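Local coordinates for protein beta-1,4-mannanase (Caldicellulosiruptor saccharolyticus, PDB 1PMH) that binds manno-oligosaccharides such as mannohexaose through a family 27 carbohydrate-binding module, probably holding a beta-1,4-mannanase close to its mannan substrate, at residues 58-63 with 102-107. Numbering follows the deposited sequence.
Unlike the reference sequence in segment 102-107: Ala-104 (reference Pro). With BMA (beta-D-mannopyranose), chain B; BMA (beta-D-mannopyranose), chain C; EDO (1,2-ethanediol), chain D.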
loop_
_atom_site.group_PDB
_atom_site.type_symbol
_atom_site.label_atom_id
_atom_site.label_comp_id
_atom_site.label_asym_id
_atom_site.label_seq_id
_atom_site.Cartn_x
_atom_site.Cartn_y
_atom_site.Cartn_z
ATOM N N ASN A 58 15.676 -8.134 -12.645
ATOM C CA ASN A 58 15.713 -6.765 -12.192
ATOM C C ASN A 58 15.751 -6.716 -10.673
ATOM O O ASN A 58 14.797 -7.204 -10.070
ATOM C CB ASN A 58 14.471 -6.090 -12.774
ATOM C CG ASN A 58 14.464 -4.567 -12.563
ATOM O OD1 ASN A 58 15.181 -4.101 -11.683
ATOM N ND2 ASN A 58 13.712 -3.902 -13.307
ATOM N N GLY A 59 16.816 -6.121 -10.094
ATOM C CA GLY A 59 16.930 -6.019 -8.658
ATOM C C GLY A 59 16.106 -4.918 -8.044
ATOM O O GLY A 59 16.084 -4.822 -6.825
ATOM N N TRP A 60 15.487 -4.081 -8.876
ATOM C CA TRP A 60 14.617 -3.003 -8.366
ATOM C C TRP A 60 13.548 -2.692 -9.420
ATOM O O TRP A 60 13.617 -1.685 -10.124
ATOM C CB TRP A 60 15.456 -1.779 -7.982
ATOM C CG TRP A 60 14.653 -0.844 -7.148
ATOM C CD1 TRP A 60 13.993 0.244 -7.603
ATOM C CD2 TRP A 60 14.359 -0.942 -5.761
ATOM N NE1 TRP A 60 13.321 0.854 -6.573
ATOM C CE2 TRP A 60 13.518 0.139 -5.428
ATOM C CE3 TRP A 60 14.759 -1.811 -4.746
ATOM C CZ2 TRP A 60 13.083 0.374 -4.119
ATOM C CZ3 TRP A 60 14.327 -1.583 -3.483
ATOM C CH2 TRP A 60 13.489 -0.516 -3.178
ATOM N N ASP A 61 12.514 -3.531 -9.480
ATOM C CA ASP A 61 11.494 -3.446 -10.511
ATOM C C ASP A 61 10.308 -2.645 -9.956
ATOM O O ASP A 61 9.370 -3.210 -9.379
ATOM C CB ASP A 61 11.090 -4.862 -10.920
ATOM C CG ASP A 61 10.273 -4.924 -12.170
ATOM O OD1 ASP A 61 9.822 -3.892 -12.716
ATOM O OD2 ASP A 61 10.037 -6.049 -12.685
ATOM N N GLN A 62 10.400 -1.330 -10.083
ATOM C CA GLN A 62 9.627 -0.387 -9.298
ATOM C C GLN A 62 8.310 0.007 -9.952
ATOM O O GLN A 62 8.208 0.114 -11.177
ATOM C CB GLN A 62 10.487 0.883 -9.106
ATOM C CG GLN A 62 9.937 1.943 -8.172
ATOM C CD GLN A 62 10.823 3.155 -8.101
ATOM O OE1 GLN A 62 12.044 3.047 -7.862
ATOM N NE2 GLN A 62 10.261 4.332 -8.281
ATOM N N GLY A 63 7.301 0.274 -9.122
ATOM C CA GLY A 63 6.046 0.862 -9.530
ATOM C C GLY A 63 5.542 1.716 -8.384
ATOM O O GLY A 63 5.831 1.423 -7.232
ATOM N N GLY A 102 12.213 -11.491 -3.801
ATOM C CA GLY A 102 11.298 -10.857 -2.871
ATOM C C GLY A 102 11.006 -9.469 -3.370
ATOM O O GLY A 102 11.292 -9.165 -4.511
ATOM N N PHE A 103 10.356 -8.670 -2.563
ATOM C CA PHE A 103 10.068 -7.314 -2.969
ATOM C C PHE A 103 10.261 -6.357 -1.811
ATOM O O PHE A 103 10.284 -6.733 -0.653
ATOM C CB PHE A 103 8.679 -7.188 -3.629
ATOM C CG PHE A 103 7.494 -7.259 -2.700
ATOM C CD1 PHE A 103 6.972 -6.125 -2.149
ATOM C CD2 PHE A 103 6.865 -8.467 -2.428
ATOM C CE1 PHE A 103 5.892 -6.145 -1.313
ATOM C CE2 PHE A 103 5.767 -8.496 -1.601
ATOM C CZ PHE A 103 5.302 -7.326 -1.035
ATOM N N ALA A 104 10.399 -5.094 -2.182
ATOM C CA ALA A 104 10.487 -3.981 -1.250
ATOM C C ALA A 104 9.248 -3.116 -1.403
ATOM O O ALA A 104 8.620 -3.078 -2.460
ATOM C CB ALA A 104 11.740 -3.172 -1.552
ATOM N N TYR A 105 8.912 -2.384 -0.369
ATOM C CA TYR A 105 7.893 -1.369 -0.450
ATOM C C TYR A 105 8.302 -0.164 0.370
ATOM O O TYR A 105 9.108 -0.233 1.310
ATOM C CB TYR A 105 6.490 -1.874 -0.088
ATOM C CG TYR A 105 6.349 -2.130 1.385
ATOM C CD1 TYR A 105 5.952 -1.124 2.225
ATOM C CD2 TYR A 105 6.639 -3.355 1.955
ATOM C CE1 TYR A 105 5.860 -1.313 3.605
ATOM C CE2 TYR A 105 6.540 -3.579 3.310
ATOM C CZ TYR A 105 6.210 -2.534 4.147
ATOM O OH TYR A 105 6.100 -2.684 5.506
ATOM N N LYS A 106 7.728 0.970 -0.007
ATOM C CA LYS A 106 7.874 2.233 0.712
ATOM C C LYS A 106 6.510 2.890 0.827
ATOM O O LYS A 106 5.693 2.774 -0.067
ATOM C CB LYS A 106 8.842 3.182 0.030
ATOM C CG LYS A 106 10.201 2.615 -0.290
ATOM C CD LYS A 106 11.196 3.661 -0.747
ATOM C CE LYS A 106 12.619 3.116 -0.864
ATOM N NZ LYS A 106 13.555 4.215 -1.277
ATOM N N VAL A 107 6.340 3.623 1.927
ATOM C CA VAL A 107 5.169 4.445 2.159
ATOM C C VAL A 107 5.663 5.885 2.271
ATOM O O VAL A 107 6.572 6.156 3.077
ATOM C CB VAL A 107 4.430 4.006 3.420
ATOM C CG1 VAL A 107 3.240 4.906 3.677
ATOM C CG2 VAL A 107 3.972 2.558 3.299
HETATM C C1 BMA B . 17.928 0.555 -3.359
HETATM C C2 BMA B . 17.729 1.454 -2.161
HETATM C C3 BMA B . 16.422 2.212 -2.349
HETATM C C4 BMA B . 16.332 2.796 -3.725
HETATM C C5 BMA B . 16.602 1.769 -4.834
HETATM C C6 BMA B . 16.595 2.319 -6.237
HETATM O O2 BMA B . 18.787 2.391 -2.105
HETATM O O3 BMA B . 16.204 3.162 -1.312
HETATM O O4 BMA B . 15.002 3.242 -3.840
HETATM O O5 BMA B . 17.872 1.179 -4.604
HETATM O O6 BMA B . 17.485 3.406 -6.358
HETATM C C1 BMA C . 14.840 4.460 -4.508
HETATM C C2 BMA C . 13.416 4.592 -4.952
HETATM C C3 BMA C . 13.269 5.955 -5.619
HETATM C C4 BMA C . 13.785 7.054 -4.673
HETATM C C5 BMA C . 15.166 6.729 -4.143
HETATM C C6 BMA C . 15.563 7.752 -3.093
HETATM O O2 BMA C . 12.562 4.512 -3.833
HETATM O O3 BMA C . 11.906 6.118 -6.032
HETATM O O4 BMA C . 13.994 8.230 -5.404
HETATM O O5 BMA C . 15.185 5.456 -3.554
HETATM O O6 BMA C . 16.897 7.548 -2.787
HETATM C C1 EDO D . 6.668 -5.418 -15.675
HETATM O O1 EDO D . 6.755 -4.154 -16.281
HETATM C C2 EDO D . 7.515 -5.236 -14.442
HETATM O O2 EDO D . 8.255 -6.422 -14.478
#
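The indole of Trp-60 reaches across to strand 102-109 and sets the outer end of its six-membered ring against Ala-104 and Lys-106. Ala-104 CB meets that ring obliquely, 3.6 Å from Trp-60 CH2, an apolar contact at the far end of the benzo ring. More loosely, the aliphatic part of Lys-106 passes beside the same ring, with CE 4.3 Å from Trp-60 CZ2. With CG anti to the backbone N (chi1 -165°), Trp-60 swings its ring over the intervening strand 153-165, where it also touches Gln-161 and Ala-163. The rotation of the indole is further fixed by Gln-62, whose OE1 lies in the ring plane and accepts a 2.8 Å hydrogen bond from Trp-60 NE1. Just ahead of strand 61-68, Asn-58 OD1 accepts the backbone N-H of Trp-60 in an Asx turn, and Trp-60 and Asp-61 together oppose Gly-164 in a classic beta bulge.

One face of the indole carries a mannose residue, whose C5 stands 3.5 Å above the ring plane in a sugar-aromatic stack. The extended chain of Lys-106 brings its ammonium to the junction with the next mannose: NZ bonds O3 of the stacked sugar at 2.9 Å and also its O4, while O2 of the following unit lies 2.8 Å from the same NZ. A salt bridge to Glu-115 probably balances the lysine charge. An alanine in place of Trp-60 would probably strip the stacked mannose of its platform and leave Gln-62 OE1 without its indole donor. The aromatic platform just before strand 61-68 and the polar grip on strand 102-109, two strands of one antiparallel sheet, form part of the mannohexaose-binding site on this jellyroll beta-sandwich, an architecture characteristic of CBM27 modules.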